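Local coordinates for protein HTH-type transcriptional regulator gadX (Escherichia coli, PDB 3MKL) that switches on about fifteen acid-resistance genes and can repress gadW, here represented by its AraC/XylS-type DNA-binding domain, at residues K75-A78 and V79-Y83; N17-I20 and A21-W24; Q53-T56 and E57-Q61. All coordinates share one frame; numbering follows the deposited sequence.

Contact 1: residues K75-A78 and V79-Y83; sequences KRVA and VSCGY
Ser80 reaches back one helical turn to Arg76 through its backbone and its side chain at once. Its CB lies 3.5 Å from Arg76 O. With OG set anti to the carbonyl carbon, beside its own backbone N (chi1 -47°), the hydroxyl donates to Arg76 O at 2.7 Å, coming from above the carbonyl plane. Ser80 N binds the same oxygen at 3.0 Å from the opposite face of that plane, so one acceptor is gripped by two donors. At the tip, OG also meets Arg76 CD at 3.5 Å; the bends at chi2 and chi3 bring this carbon alongside the hydroxyl, with OG at the guanidinium edge, near its plane.

One residue earlier, Val79 lays CG2 against Lys75 O, and Val77 CG1 touches Cys81 SG at 4.1 Å. The chain leaves the helix at Gly82, whose positive phi of 99°, with Tyr83 N folding back to Ala78 O at 2.9 Å and Gly82 N binding Val79 O, makes a Schellman motif. The CB atoms of Ala78 and Tyr83 rest together at 4.1 Å. Around this end, Val77 and Cys81 face helix 51-67, Ala78 faces Phe89 of helix 86-97, and the Tyr83 ring makes a cation-pi contact with Arg59.

Helix 74-80 is the first helix of the second predicted helix-turn-helix motif. The turn takes up the closing carbonyls of Ala78 and Val79, while the serine hydroxyl adds a second bond to Arg76 O, which implies a helix end fixed by its own local bonds while its apolar side is buried.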
loop_
_atom_site.group_PDB
_atom_site.type_symbol
_atom_site.label_atom_id
_atom_site.label_comp_id
_atom_site.label_asym_id
_atom_site.label_seq_id
_atom_site.Cartn_x
_atom_site.Cartn_y
_atom_site.Cartn_z
ATOM N N LYS A 75 10.504 0.454 -12.415
ATOM C CA LYS A 75 11.091 1.568 -11.652
ATOM C C LYS A 75 10.097 2.703 -11.379
ATOM O O LYS A 75 10.013 3.211 -10.270
ATOM C CB LYS A 75 12.305 2.121 -12.422
ATOM C CG LYS A 75 13.403 2.721 -11.542
ATOM C CD LYS A 75 14.778 2.575 -12.210
ATOM C CE LYS A 75 15.273 3.893 -12.815
ATOM N NZ LYS A 75 15.587 4.908 -11.755
ATOM N N ARG A 76 9.350 3.077 -12.410
ATOM C CA ARG A 76 8.339 4.120 -12.353
ATOM C C ARG A 76 7.169 3.704 -11.474
ATOM O O ARG A 76 6.646 4.505 -10.704
ATOM C CB ARG A 76 7.854 4.412 -13.782
ATOM C CG ARG A 76 6.339 4.602 -13.957
ATOM C CD ARG A 76 5.878 6.014 -13.573
ATOM N NE ARG A 76 6.907 7.043 -13.789
ATOM C CZ ARG A 76 7.375 7.424 -14.979
ATOM N NH1 ARG A 76 8.299 8.371 -15.052
ATOM N NH2 ARG A 76 6.935 6.856 -16.093
ATOM N N VAL A 77 6.748 2.451 -11.610
ATOM C CA VAL A 77 5.642 1.948 -10.827
ATOM C C VAL A 77 5.987 2.035 -9.336
ATOM O O VAL A 77 5.180 2.488 -8.530
ATOM C CB VAL A 77 5.278 0.503 -11.218
ATOM C CG1 VAL A 77 4.058 0.035 -10.416
ATOM C CG2 VAL A 77 4.985 0.409 -12.699
ATOM N N ALA A 78 7.192 1.627 -8.983
ATOM C CA ALA A 78 7.586 1.548 -7.591
ATOM C C ALA A 78 7.524 2.933 -6.971
ATOM O O ALA A 78 6.981 3.109 -5.887
ATOM C CB ALA A 78 8.993 0.959 -7.468
ATOM N N VAL A 79 8.067 3.918 -7.682
ATOM C CA VAL A 79 8.117 5.304 -7.192
ATOM C C VAL A 79 6.709 5.862 -7.033
ATOM O O VAL A 79 6.433 6.570 -6.062
ATOM C CB VAL A 79 8.994 6.237 -8.109
ATOM C CG1 VAL A 79 8.986 7.661 -7.600
ATOM C CG2 VAL A 79 10.442 5.711 -8.198
ATOM N N SER A 80 5.828 5.515 -7.967
ATOM C CA SER A 80 4.443 5.975 -7.926
ATOM C C SER A 80 3.631 5.350 -6.778
ATOM O O SER A 80 2.599 5.910 -6.368
ATOM C CB SER A 80 3.737 5.702 -9.255
ATOM O OG SER A 80 4.517 6.103 -10.364
ATOM N N CYS A 81 4.094 4.200 -6.280
ATOM C CA CYS A 81 3.477 3.498 -5.143
ATOM C C CYS A 81 4.158 3.808 -3.796
ATOM O O CYS A 81 3.735 3.303 -2.761
ATOM C CB CYS A 81 3.503 1.993 -5.368
ATOM S SG CYS A 81 2.630 1.442 -6.835
ATOM N N GLY A 82 5.223 4.609 -3.833
ATOM C CA GLY A 82 5.859 5.121 -2.637
ATOM C C GLY A 82 7.092 4.373 -2.201
ATOM O O GLY A 82 7.585 4.599 -1.098
ATOM N N TYR A 83 7.598 3.492 -3.066
ATOM C CA TYR A 83 8.819 2.742 -2.790
ATOM C C TYR A 83 10.045 3.479 -3.311
ATOM O O TYR A 83 10.029 4.072 -4.401
ATOM C CB TYR A 83 8.733 1.329 -3.369
ATOM C CG TYR A 83 7.663 0.503 -2.704
ATOM C CD1 TYR A 83 7.882 -0.092 -1.458
ATOM C CD2 TYR A 83 6.417 0.333 -3.305
ATOM C CE1 TYR A 83 6.869 -0.855 -0.826
ATOM C CE2 TYR A 83 5.403 -0.399 -2.685
ATOM C CZ TYR A 83 5.642 -0.990 -1.454
ATOM O OH TYR A 83 4.645 -1.708 -0.868
#

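Contact 2: residues N17-I20 and A21-W24; sequences NNNI and AHEW
Asn19 O is the acceptor round which the chain bends: the extended backbone of Asn19 (phi -161°) gives way to turn-like angles at Ile20 and Ala21, and His22 N comes back to Asn19 O in a weak bond of 3.4 Å. The stronger donor is the indole of Trp24. Its NE1 reaches Asn19 O at 2.7 Å, tilted from the carbonyl plane, with the oxygen lying at the ring edge, somewhat tilted out of the indole plane. With CG beside the backbone N (chi1 -73°), the indole is directed back along the loop to this oxygen.

His22 lies over one face of the indole, with CD2 3.7 Å above the ring plane and over its centre. The Asn19 amide passes His22 at a slant, the planes 42° apart, and its CG comes 3.8 Å from His22 CB. Asn19 OD1 takes a hydrogen bond from a water at 2.7 Å, and that water accepts from Ala21 N, tying the side chain to the turn it precedes. Ile20 packs on Cys58 of helix 51-67.

Trp24 is buried against Val15 and Ile16 of helix 8-17, Leu55 of helix 51-67 and Ile29 of helix 26-32. Glu23 centres an inverse gamma turn. The arrangement is an interhelical loop of the AraC/XylS-type domain, pinned by a tryptophan as the chain passes from helix 8-17 to helix 26-32.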
loop_
_atom_site.group_PDB
_atom_site.type_symbol
_atom_site.label_atom_id
_atom_site.label_comp_id
_atom_site.label_asym_id
_atom_site.label_seq_id
_atom_site.Cartn_x
_atom_site.Cartn_y
_atom_site.Cartn_z
ATOM N N ASN A 17 -5.343 5.564 0.336
ATOM C CA ASN A 17 -5.613 5.660 -1.113
ATOM C C ASN A 17 -5.816 7.070 -1.657
ATOM O O ASN A 17 -5.809 7.271 -2.881
ATOM C CB ASN A 17 -6.774 4.756 -1.528
ATOM C CG ASN A 17 -6.369 3.305 -1.583
ATOM O OD1 ASN A 17 -5.225 2.992 -1.944
ATOM N ND2 ASN A 17 -7.290 2.400 -1.201
ATOM N N ASN A 18 -5.990 8.038 -0.761
ATOM C CA ASN A 18 -6.058 9.437 -1.149
ATOM C C ASN A 18 -4.704 9.972 -1.608
ATOM O O ASN A 18 -4.645 10.926 -2.380
ATOM C CB ASN A 18 -6.601 10.288 0.001
ATOM C CG ASN A 18 -8.138 10.289 0.070
ATOM O OD1 ASN A 18 -8.816 9.552 -0.660
ATOM N ND2 ASN A 18 -8.689 11.116 0.964
ATOM N N ASN A 19 -3.631 9.338 -1.133
ATOM C CA ASN A 19 -2.256 9.699 -1.463
ATOM C C ASN A 19 -1.366 8.508 -1.137
ATOM O O ASN A 19 -0.830 8.384 -0.016
ATOM C CB ASN A 19 -1.817 10.932 -0.669
ATOM C CG ASN A 19 -0.484 11.508 -1.148
ATOM O OD1 ASN A 19 0.200 10.933 -2.001
ATOM N ND2 ASN A 19 -0.106 12.658 -0.583
ATOM N N ILE A 20 -1.239 7.617 -2.113
ATOM C CA ILE A 20 -0.624 6.306 -1.895
ATOM C C ILE A 20 0.878 6.408 -1.613
ATOM O O ILE A 20 1.374 5.742 -0.703
ATOM C CB ILE A 20 -0.910 5.316 -3.084
ATOM C CG1 ILE A 20 -0.802 3.856 -2.625
ATOM C CG2 ILE A 20 0.013 5.580 -4.277
ATOM C CD1 ILE A 20 -2.074 3.305 -2.020
ATOM N N ALA A 21 1.575 7.267 -2.363
ATOM C CA ALA A 21 3.027 7.415 -2.250
ATOM C C ALA A 21 3.480 8.082 -0.956
ATOM O O ALA A 21 4.658 8.023 -0.611
ATOM C CB ALA A 21 3.619 8.153 -3.485
ATOM N N HIS A 22 2.544 8.688 -0.226
ATOM C CA HIS A 22 2.877 9.388 1.024
ATOM C C HIS A 22 3.554 8.478 2.031
ATOM O O HIS A 22 3.218 7.299 2.180
ATOM C CB HIS A 22 1.640 10.026 1.678
ATOM C CG HIS A 22 1.963 11.055 2.730
ATOM N ND1 HIS A 22 2.560 12.268 2.438
ATOM C CD2 HIS A 22 1.744 11.060 4.069
ATOM C CE1 HIS A 22 2.705 12.964 3.555
ATOM N NE2 HIS A 22 2.223 12.252 4.558
ATOM N N GLU A 23 4.508 9.064 2.728
ATOM C CA GLU A 23 5.151 8.457 3.868
ATOM C C GLU A 23 4.180 8.206 5.046
ATOM O O GLU A 23 4.225 8.884 6.075
ATOM C CB GLU A 23 6.306 9.369 4.289
ATOM C CG GLU A 23 7.469 8.627 4.872
ATOM C CD GLU A 23 7.654 7.297 4.183
ATOM O OE1 GLU A 23 8.288 7.278 3.100
ATOM O OE2 GLU A 23 7.133 6.286 4.734
ATOM N N TRP A 24 3.302 7.214 4.915
ATOM C CA TRP A 24 2.293 7.027 5.962
ATOM C C TRP A 24 2.896 6.372 7.200
ATOM O O TRP A 24 3.651 5.409 7.099
ATOM C CB TRP A 24 1.118 6.222 5.434
ATOM C CG TRP A 24 0.250 6.992 4.488
ATOM C CD1 TRP A 24 0.073 6.752 3.146
ATOM C CD2 TRP A 24 -0.588 8.122 4.807
ATOM N NE1 TRP A 24 -0.816 7.674 2.609
ATOM C CE2 TRP A 24 -1.236 8.519 3.605
ATOM C CE3 TRP A 24 -0.840 8.845 5.989
ATOM C CZ2 TRP A 24 -2.128 9.600 3.551
ATOM C CZ3 TRP A 24 -1.732 9.917 5.943
ATOM C CH2 TRP A 24 -2.366 10.287 4.723
HETATM O O HOH W 1 0.139 9.353 -4.249
#

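Contact 3: residues Q53-T56 and E57-Q61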
loop_
_atom_site.group_PDB
_atom_site.type_symbol
_atom_site.label_atom_id
_atom_site.label_comp_id
_atom_site.label_asym_id
_atom_site.label_seq_id
_atom_site.Cartn_x
_atom_site.Cartn_y
_atom_site.Cartn_z
ATOM N N GLN A 53 0.513 -3.259 7.247
ATOM C CA GLN A 53 -0.020 -4.300 6.388
ATOM C C GLN A 53 -0.980 -3.681 5.413
ATOM O O GLN A 53 -0.952 -3.999 4.224
ATOM C CB GLN A 53 -0.674 -5.427 7.192
ATOM C CG GLN A 53 0.378 -6.400 7.715
ATOM C CD GLN A 53 -0.164 -7.473 8.632
ATOM O OE1 GLN A 53 -1.254 -7.342 9.191
ATOM N NE2 GLN A 53 0.619 -8.548 8.809
ATOM N N LEU A 54 -1.811 -2.779 5.918
ATOM C CA LEU A 54 -2.796 -2.104 5.083
ATOM C C LEU A 54 -2.111 -1.237 4.034
ATOM O O LEU A 54 -2.525 -1.221 2.887
ATOM C CB LEU A 54 -3.763 -1.298 5.945
ATOM C CG LEU A 54 -4.688 -2.163 6.820
ATOM C CD1 LEU A 54 -5.579 -1.283 7.665
ATOM C CD2 LEU A 54 -5.535 -3.161 5.981
ATOM N N LEU A 55 -1.061 -0.529 4.440
ATOM C CA LEU A 55 -0.253 0.258 3.511
ATOM C C LEU A 55 0.198 -0.594 2.325
ATOM O O LEU A 55 -0.070 -0.260 1.152
ATOM C CB LEU A 55 0.948 0.897 4.226
ATOM C CG LEU A 55 1.745 2.013 3.530
ATOM C CD1 LEU A 55 0.827 3.084 2.927
ATOM C CD2 LEU A 55 2.759 2.674 4.505
ATOM N N THR A 56 0.857 -1.709 2.641
ATOM C CA THR A 56 1.386 -2.613 1.630
ATOM C C THR A 56 0.285 -3.069 0.683
ATOM O O THR A 56 0.444 -3.009 -0.521
ATOM C CB THR A 56 2.115 -3.824 2.286
ATOM O OG1 THR A 56 3.348 -3.362 2.864
ATOM C CG2 THR A 56 2.396 -4.923 1.290
ATOM N N GLU A 57 -0.833 -3.497 1.239
ATOM C CA GLU A 57 -1.933 -4.011 0.449
ATOM C C GLU A 57 -2.490 -2.967 -0.523
ATOM O O GLU A 57 -2.715 -3.257 -1.695
ATOM C CB GLU A 57 -3.002 -4.572 1.381
ATOM C CG GLU A 57 -2.596 -5.949 1.932
ATOM C CD GLU A 57 -3.087 -6.238 3.350
ATOM O OE1 GLU A 57 -4.113 -5.665 3.791
ATOM O OE2 GLU A 57 -2.448 -7.077 4.014
ATOM N N CYS A 58 -2.669 -1.746 -0.025
ATOM C CA CYS A 58 -3.047 -0.605 -0.843
ATOM C C CYS A 58 -2.022 -0.382 -1.961
ATOM O O CYS A 58 -2.370 -0.110 -3.098
ATOM C CB CYS A 58 -3.127 0.640 0.038
ATOM S SG CYS A 58 -4.548 0.692 1.139
ATOM N N ARG A 59 -0.749 -0.506 -1.630
ATOM C CA ARG A 59 0.263 -0.253 -2.623
ATOM C C ARG A 59 0.307 -1.362 -3.685
ATOM O O ARG A 59 0.511 -1.074 -4.869
ATOM C CB ARG A 59 1.634 -0.027 -1.968
ATOM C CG ARG A 59 1.706 1.293 -1.268
ATOM C CD ARG A 59 2.968 1.485 -0.454
ATOM N NE ARG A 59 3.071 2.902 -0.156
ATOM C CZ ARG A 59 3.878 3.437 0.744
ATOM N NH1 ARG A 59 3.874 4.742 0.904
ATOM N NH2 ARG A 59 4.686 2.676 1.462
HETATM N N MSE A 60 0.107 -2.618 -3.285
HETATM C CA MSE A 60 0.044 -3.697 -4.284
HETATM C C MSE A 60 -1.164 -3.544 -5.186
HETATM O O MSE A 60 -1.105 -3.872 -6.371
HETATM C CB MSE A 60 0.062 -5.088 -3.646
HETATM C CG MSE A 60 1.320 -5.410 -2.893
HETATM SE SE MSE A 60 2.943 -5.271 -3.950
HETATM C CE MSE A 60 3.587 -3.503 -3.543
ATOM N N GLN A 61 -2.254 -3.036 -4.628
ATOM C CA GLN A 61 -3.467 -2.869 -5.404
ATOM C C GLN A 61 -3.276 -1.789 -6.469
ATOM O O GLN A 61 -3.775 -1.929 -7.599
ATOM C CB GLN A 61 -4.654 -2.581 -4.481
ATOM C CG GLN A 61 -5.138 -3.842 -3.731
ATOM C CD GLN A 61 -6.314 -3.586 -2.787
ATOM O OE1 GLN A 61 -6.421 -2.532 -2.176
ATOM N NE2 GLN A 61 -7.190 -4.566 -2.663
#
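Leu55 and Arg59, one helical turn apart, form the tightly packed side of this contact. The leucine CD1 sits over the centre of one guanidinium face, 3.7 Å above its plane, while CD2 approaches NH2 at 3.6 Å. Arg59 is extended from CG to NE, which carries the planar group past the leucine, and its CG lies 3.4 Å from Leu55 O. The guanidinium is buried, and its NE and NH1 are hydrogen-bonded outside these segments, NH1 to Ile20 O. Leu55 itself packs on Trp24 and Ile16. Beside it Cys58, also buried, packs against Ile20 and Cys13.

The looser, more exposed side is that of Gln53 and Glu57. The bend of Glu57 at chi2 (147°) turns its carboxylate back over the preceding turn. There it lies by Gln53 O without a bond, since both partners are acceptors, and touches aliphatic carbon besides, with OE1 3.6 Å from Leu54 CD2 and OE2 4.0 Å from Gln53 CB. The ion pair of Glu57 with Arg9 is long and weak. The exposed Gln53 directs its amide outward, where OE1 has a weak bond with Thr49. Thr56 is intermediate: CG2 nears CG of Met60, a selenomethionine, at 4.3 Å, and the side chain touches Val92 of helix 86-97.

Regular backbone bonds join the two halves, among them Cys58 N to Leu54 O at 3.0 Å and Met60 N to Thr56 O at 2.8 Å. The segment belongs to helix 51-67, the long helix that in AraC-family proteins links the two helix-turn-helix subdomains; here one flank meets helix 8-17 and another meets helix 86-97.

Contact 3 is the buried one of the three, with its centre about 3 Å from the centre of the chain; contacts 1 and 2 are partly buried ends and turns that approach its helix. Arg59 of contact 3 touches both of them, the loop of contact 2 and, with NE 2.7 Å from Cys81 O, the turn of contact 1. The two peripheral contacts also touch directly, where Ala21 CB packs near Gly82 CA. Their chemistry follows their place: contact 1 ends a helix by capping carbonyls, contact 2 folds a loop round one carbonyl and a water, and contact 3 combines regular helix bonds with leucine-guanidinium packing.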